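Local coordinates for protein inorganic pyrophosphatase (Helicobacter pylori, PDB 2BQX) that catalyses the magnesium-dependent hydrolysis of inorganic pyrophosphate to two phosphate ions, working as a homohexamer, at residues N49-Y54 against K134-T139; L92-E97 against K147-K152. One frame throughout, in Å; residues are numbered along the deposited sequence.

Interaction 1 (N49-Y54 against K134-T139); sequences NYPANY and KHFFET
Phe136, near the end of helix 127-139, packs against the loop leading to strand 53-56, where it joins an aromatic cluster on the beta-barrel of a family I soluble pyrophosphatase. Ring against ring, Phe136 and Tyr50 form an edge-to-face pair: the centroids lie 4.8 Å apart with the planes at 56°, and Phe136 CZ stands over the centre of the Tyr50 ring. Phe136 reaches the loop because its CG is anti to the backbone N (chi1 173°), which sends the ring out from the helix. Asn49 O lies obliquely to the same ring, 3.5 Å from Phe136 CE1. A second ring contact is more distant: Tyr54 CE2 and Phe137 CZ meet edge to edge at 4.2 Å. The Tyr54 hydroxyl hydrogen-bonds Lys103 NZ and lies beside Asp69; Tyr54 is predicted to bind substrate, and Asp69 to bind magnesium. Tyr140, also predicted to bind substrate, packs against Phe136 and Phe137, which puts the cluster beside the predicted active site. Ala47 of a second subunit packs on both Pro51 and Phe136. The CH-pi contact completes the set: Pro51 CD sits 3.6 Å from the Phe136 ring centroid, 14° off the ring normal.

Interaction 2 (L92-E97 against K147-K152); sequences LNMEDE and KWVKVK
Two antiparallel strands of the barrel sheet, 83-96 and 149-156, pair here through Leu92-Glu97 and Lys147-Lys152. Glu95 and Lys150 form the hydrogen-bonded pair, with Lys150 N 2.7 Å from Glu95 O and Glu95 N 2.8 Å from Lys150 O; Lys152 N to Asn93 O continues the ladder. Met94 faces Val151 in a non-hydrogen-bonded pair. On their face of the sheet Met94 SD rests on Val149 CG1 at 3.8 Å, and Leu92 CD1 meets Val151 CG1. The face of Glu95 and Lys150 mixes charge with the Trp148 indole. Glu95, extended with CG anti to its N (chi1 -178°), brings OE1 to 3.2 Å from Lys152 NZ in a salt bridge, while its carboxylate meets the edge of the Trp148 ring, OE2 3.3 Å from CH2, the planes 77° apart. The peptide joining Asp96 to Glu97 lies over one indole face, with Lys150 NZ above the rim of the opposite face. Beyond the pairing, Glu97 bends back to use both oxygens: OE2 accepts Trp148 N at 3.2 Å, and OE1 makes a long salt bridge to Lys147 NZ at 3.5 Å. The whole is an antiparallel ladder of the pyrophosphatase beta-barrel, with Phe137 of helix 127-139 packed on Leu92 and Met94.

Overall arrangement
Interaction 1 is a buried contact, about 10 Å from the centre of the chain; interaction 2 is a surface contact, about 14 Å from it, and their own centres are about 12 Å apart. The first joins a helix and a loop by aromatic and CH-pi packing; the second zips two strands with backbone hydrogen bonds and adds salt bridges from Glu95 and Glu97. Helix 127-139 and strand 149-156 follow each other in the chain, and the two contacts touch directly: Glu138 OE2 takes Val151 N in a probable hydrogen bond, and Phe137 belongs to the aromatic cluster while packing on the sheet. A second subunit reaches interaction 1, whereas no other chain of the hexamer touches the segments of interaction 2.

Interaction 1 (N49-Y54 against K134-T139)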
loop_
_atom_site.group_PDB
_atom_site.type_symbol
_atom_site.label_atom_id
_atom_site.label_comp_id
_atom_site.label_asym_id
_atom_site.label_seq_id
_atom_site.Cartn_x
_atom_site.Cartn_y
_atom_site.Cartn_z
ATOM N N ASN A 49 11.979 -7.479 -6.039
ATOM C CA ASN A 49 11.961 -6.443 -5.024
ATOM C C ASN A 49 13.046 -6.748 -4.011
ATOM O O ASN A 49 13.319 -7.914 -3.726
ATOM C CB ASN A 49 10.585 -6.372 -4.356
ATOM C CG ASN A 49 9.909 -7.726 -4.246
ATOM O OD1 ASN A 49 9.339 -8.243 -5.217
ATOM N ND2 ASN A 49 9.970 -8.309 -3.059
ATOM N N TYR A 50 13.684 -5.709 -3.481
ATOM C CA TYR A 50 14.755 -5.923 -2.514
ATOM C C TYR A 50 14.274 -6.683 -1.288
ATOM O O TYR A 50 13.312 -6.290 -0.633
ATOM C CB TYR A 50 15.394 -4.591 -2.113
ATOM C CG TYR A 50 16.402 -4.110 -3.122
ATOM C CD1 TYR A 50 16.001 -3.498 -4.307
ATOM C CD2 TYR A 50 17.767 -4.296 -2.905
ATOM C CE1 TYR A 50 16.941 -3.081 -5.251
ATOM C CE2 TYR A 50 18.707 -3.890 -3.840
ATOM C CZ TYR A 50 18.290 -3.282 -5.007
ATOM O OH TYR A 50 19.230 -2.871 -5.928
ATOM N N PRO A 51 14.946 -7.797 -0.966
ATOM C CA PRO A 51 14.596 -8.642 0.178
ATOM C C PRO A 51 14.926 -8.067 1.549
ATOM O O PRO A 51 14.637 -8.684 2.575
ATOM C CB PRO A 51 15.351 -9.932 -0.113
ATOM C CG PRO A 51 16.604 -9.429 -0.741
ATOM C CD PRO A 51 16.101 -8.355 -1.696
ATOM N N ALA A 52 15.535 -6.889 1.565
ATOM C CA ALA A 52 15.877 -6.231 2.825
ATOM C C ALA A 52 16.149 -4.773 2.561
ATOM O O ALA A 52 16.219 -4.344 1.415
ATOM C CB ALA A 52 17.122 -6.864 3.443
ATOM N N ASN A 53 16.289 -4.013 3.635
ATOM C CA ASN A 53 16.624 -2.612 3.508
ATOM C C ASN A 53 18.091 -2.677 3.106
ATOM O O ASN A 53 18.804 -3.602 3.500
ATOM C CB ASN A 53 16.433 -1.909 4.848
ATOM C CG ASN A 53 14.979 -1.920 5.298
ATOM O OD1 ASN A 53 14.116 -1.306 4.656
ATOM N ND2 ASN A 53 14.696 -2.625 6.397
ATOM N N TYR A 54 18.531 -1.703 2.323
ATOM C CA TYR A 54 19.894 -1.688 1.810
ATOM C C TYR A 54 20.545 -0.315 1.931
ATOM O O TYR A 54 19.910 0.699 1.655
ATOM C CB TYR A 54 19.834 -2.105 0.341
ATOM C CG TYR A 54 21.161 -2.256 -0.348
ATOM C CD1 TYR A 54 21.907 -1.144 -0.750
ATOM C CD2 TYR A 54 21.670 -3.523 -0.615
ATOM C CE1 TYR A 54 23.132 -1.303 -1.405
ATOM C CE2 TYR A 54 22.878 -3.691 -1.262
ATOM C CZ TYR A 54 23.605 -2.584 -1.653
ATOM O OH TYR A 54 24.803 -2.786 -2.291
ATOM N N LYS A 134 20.235 -14.631 -1.433
ATOM C CA LYS A 134 21.237 -15.086 -2.390
ATOM C C LYS A 134 20.679 -15.134 -3.808
ATOM O O LYS A 134 21.326 -14.695 -4.760
ATOM C CB LYS A 134 21.759 -16.473 -1.981
ATOM C CG LYS A 134 22.637 -17.156 -3.024
ATOM C CD LYS A 134 23.592 -18.168 -2.383
ATOM C CE LYS A 134 22.862 -19.275 -1.643
ATOM N NZ LYS A 134 23.813 -20.185 -0.926
ATOM N N HIS A 135 19.469 -15.664 -3.939
ATOM C CA HIS A 135 18.822 -15.784 -5.236
ATOM C C HIS A 135 18.512 -14.409 -5.837
ATOM O O HIS A 135 18.527 -14.232 -7.059
ATOM C CB HIS A 135 17.550 -16.625 -5.084
ATOM C CG HIS A 135 16.725 -16.705 -6.327
ATOM N ND1 HIS A 135 15.647 -15.880 -6.557
ATOM C CD2 HIS A 135 16.844 -17.486 -7.427
ATOM C CE1 HIS A 135 15.138 -16.146 -7.747
ATOM N NE2 HIS A 135 15.845 -17.117 -8.295
ATOM N N PHE A 136 18.240 -13.432 -4.980
ATOM C CA PHE A 136 17.955 -12.083 -5.457
ATOM C C PHE A 136 19.187 -11.486 -6.136
ATOM O O PHE A 136 19.118 -10.985 -7.262
ATOM C CB PHE A 136 17.540 -11.173 -4.303
ATOM C CG PHE A 136 17.406 -9.732 -4.698
ATOM C CD1 PHE A 136 16.269 -9.283 -5.364
ATOM C CD2 PHE A 136 18.427 -8.828 -4.426
ATOM C CE1 PHE A 136 16.150 -7.949 -5.754
ATOM C CE2 PHE A 136 18.320 -7.491 -4.813
ATOM C CZ PHE A 136 17.178 -7.050 -5.478
ATOM N N PHE A 137 20.319 -11.537 -5.451
ATOM C CA PHE A 137 21.541 -10.977 -6.020
ATOM C C PHE A 137 22.005 -11.788 -7.218
ATOM O O PHE A 137 22.579 -11.249 -8.168
ATOM C CB PHE A 137 22.624 -10.903 -4.941
ATOM C CG PHE A 137 22.405 -9.789 -3.960
ATOM C CD1 PHE A 137 22.615 -8.465 -4.339
ATOM C CD2 PHE A 137 21.940 -10.052 -2.676
ATOM C CE1 PHE A 137 22.360 -7.417 -3.458
ATOM C CE2 PHE A 137 21.682 -9.013 -1.786
ATOM C CZ PHE A 137 21.893 -7.689 -2.180
ATOM N N GLU A 138 21.728 -13.083 -7.186
ATOM C CA GLU A 138 22.121 -13.956 -8.279
ATOM C C GLU A 138 21.339 -13.672 -9.566
ATOM O O GLU A 138 21.829 -13.950 -10.660
ATOM C CB GLU A 138 21.911 -15.414 -7.873
ATOM C CG GLU A 138 22.761 -16.398 -8.639
ATOM C CD GLU A 138 23.812 -17.047 -7.755
ATOM O OE1 GLU A 138 23.437 -17.881 -6.889
ATOM O OE2 GLU A 138 25.007 -16.718 -7.914
ATOM N N THR A 139 20.145 -13.093 -9.447
ATOM C CA THR A 139 19.318 -12.849 -10.630
ATOM C C THR A 139 18.834 -11.431 -10.934
ATOM O O THR A 139 18.390 -11.167 -12.050
ATOM C CB THR A 139 18.047 -13.717 -10.579
ATOM O OG1 THR A 139 17.235 -13.310 -9.465
ATOM C CG2 THR A 139 18.402 -15.183 -10.434
#

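Interaction 2 (L92-E97 against K147-K152)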
loop_
_atom_site.group_PDB
_atom_site.type_symbol
_atom_site.label_atom_id
_atom_site.label_comp_id
_atom_site.label_asym_id
_atom_site.label_seq_id
_atom_site.Cartn_x
_atom_site.Cartn_y
_atom_site.Cartn_z
ATOM N N LEU A 92 27.812 -11.322 2.991
ATOM C CA LEU A 92 27.523 -12.057 1.761
ATOM C C LEU A 92 28.572 -11.702 0.712
ATOM O O LEU A 92 28.728 -10.537 0.341
ATOM C CB LEU A 92 26.124 -11.703 1.233
ATOM C CG LEU A 92 25.699 -12.320 -0.106
ATOM C CD1 LEU A 92 25.806 -13.837 -0.050
ATOM C CD2 LEU A 92 24.270 -11.901 -0.425
ATOM N N ASN A 93 29.287 -12.715 0.237
ATOM C CA ASN A 93 30.334 -12.526 -0.762
ATOM C C ASN A 93 29.833 -12.861 -2.164
ATOM O O ASN A 93 29.183 -13.883 -2.373
ATOM C CB ASN A 93 31.530 -13.415 -0.409
ATOM C CG ASN A 93 32.145 -13.057 0.932
ATOM O OD1 ASN A 93 32.559 -13.933 1.693
ATOM N ND2 ASN A 93 32.216 -11.767 1.224
ATOM N N MET A 94 30.139 -11.999 -3.127
ATOM C CA MET A 94 29.712 -12.223 -4.498
ATOM C C MET A 94 30.684 -11.600 -5.490
ATOM O O MET A 94 31.455 -10.697 -5.153
ATOM C CB MET A 94 28.320 -11.629 -4.725
ATOM C CG MET A 94 28.238 -10.131 -4.454
ATOM S SD MET A 94 26.537 -9.522 -4.548
ATOM C CE MET A 94 25.881 -10.198 -3.057
ATOM N N GLU A 95 30.625 -12.079 -6.721
ATOM C CA GLU A 95 31.478 -11.568 -7.777
ATOM C C GLU A 95 30.600 -10.996 -8.880
ATOM O O GLU A 95 29.627 -11.635 -9.284
ATOM C CB GLU A 95 32.332 -12.700 -8.356
ATOM C CG GLU A 95 33.301 -12.252 -9.436
ATOM C CD GLU A 95 33.779 -13.393 -10.309
ATOM O OE1 GLU A 95 33.546 -14.568 -9.946
ATOM O OE2 GLU A 95 34.387 -13.112 -11.363
ATOM N N ASP A 96 30.911 -9.789 -9.343
ATOM C CA ASP A 96 30.156 -9.202 -10.444
ATOM C C ASP A 96 31.124 -8.871 -11.572
ATOM O O ASP A 96 32.304 -9.231 -11.508
ATOM C CB ASP A 96 29.361 -7.956 -10.018
ATOM C CG ASP A 96 30.232 -6.825 -9.506
ATOM O OD1 ASP A 96 31.405 -6.710 -9.919
ATOM O OD2 ASP A 96 29.715 -6.026 -8.694
ATOM N N GLU A 97 30.635 -8.193 -12.605
ATOM C CA GLU A 97 31.480 -7.860 -13.750
ATOM C C GLU A 97 32.647 -6.937 -13.405
ATOM O O GLU A 97 33.590 -6.815 -14.186
ATOM C CB GLU A 97 30.651 -7.215 -14.868
ATOM C CG GLU A 97 30.239 -5.776 -14.591
ATOM C CD GLU A 97 29.112 -5.669 -13.585
ATOM O OE1 GLU A 97 28.886 -4.558 -13.066
ATOM O OE2 GLU A 97 28.444 -6.688 -13.320
ATOM N N LYS A 147 26.181 -6.896 -17.435
ATOM C CA LYS A 147 26.277 -6.992 -15.982
ATOM C C LYS A 147 25.833 -8.373 -15.512
ATOM O O LYS A 147 25.008 -9.021 -16.152
ATOM C CB LYS A 147 25.423 -5.904 -15.324
ATOM C CG LYS A 147 25.966 -4.501 -15.537
ATOM C CD LYS A 147 25.044 -3.452 -14.956
ATOM C CE LYS A 147 25.638 -2.058 -15.081
ATOM N NZ LYS A 147 26.842 -1.902 -14.221
ATOM N N TRP A 148 26.394 -8.827 -14.397
ATOM C CA TRP A 148 26.056 -10.137 -13.857
ATOM C C TRP A 148 26.579 -10.291 -12.440
ATOM O O TRP A 148 27.470 -9.555 -12.015
ATOM C CB TRP A 148 26.642 -11.251 -14.731
ATOM C CG TRP A 148 28.122 -11.104 -15.001
ATOM C CD1 TRP A 148 28.702 -10.476 -16.066
ATOM C CD2 TRP A 148 29.200 -11.566 -14.173
ATOM N NE1 TRP A 148 30.074 -10.517 -15.954
ATOM C CE2 TRP A 148 30.406 -11.180 -14.800
ATOM C CE3 TRP A 148 29.264 -12.267 -12.961
ATOM C CZ2 TRP A 148 31.661 -11.468 -14.256
ATOM C CZ3 TRP A 148 30.512 -12.555 -12.419
ATOM C CH2 TRP A 148 31.695 -12.155 -13.070
ATOM N N VAL A 149 26.022 -11.252 -11.713
ATOM C CA VAL A 149 26.434 -11.501 -10.342
ATOM C C VAL A 149 26.520 -12.992 -10.050
ATOM O O VAL A 149 25.587 -13.743 -10.337
ATOM C CB VAL A 149 25.439 -10.884 -9.324
ATOM C CG1 VAL A 149 25.927 -11.146 -7.903
ATOM C CG2 VAL A 149 25.295 -9.388 -9.564
ATOM N N LYS A 150 27.651 -13.416 -9.495
ATOM C CA LYS A 150 27.844 -14.808 -9.108
ATOM C C LYS A 150 28.034 -14.790 -7.601
ATOM O O LYS A 150 29.076 -14.363 -7.109
ATOM C CB LYS A 150 29.091 -15.408 -9.761
ATOM C CG LYS A 150 28.988 -15.663 -11.259
ATOM C CD LYS A 150 30.273 -16.324 -11.760
ATOM C CE LYS A 150 30.193 -16.689 -13.237
ATOM N NZ LYS A 150 30.132 -15.495 -14.134
ATOM N N VAL A 151 27.024 -15.245 -6.869
ATOM C CA VAL A 151 27.093 -15.262 -5.415
ATOM C C VAL A 151 27.930 -16.427 -4.905
ATOM O O VAL A 151 27.759 -17.562 -5.348
ATOM C CB VAL A 151 25.681 -15.365 -4.803
ATOM C CG1 VAL A 151 25.770 -15.318 -3.291
ATOM C CG2 VAL A 151 24.806 -14.239 -5.326
ATOM N N LYS A 152 28.834 -16.153 -3.970
ATOM C CA LYS A 152 29.675 -17.210 -3.422
ATOM C C LYS A 152 28.989 -17.865 -2.229
ATOM O O LYS A 152 28.804 -19.079 -2.199
ATOM C CB LYS A 152 31.032 -16.649 -2.990
ATOM C CG LYS A 152 31.761 -15.884 -4.084
ATOM C CD LYS A 152 31.973 -16.735 -5.331
ATOM C CE LYS A 152 32.641 -15.926 -6.427
ATOM N NZ LYS A 152 32.765 -16.689 -7.699
#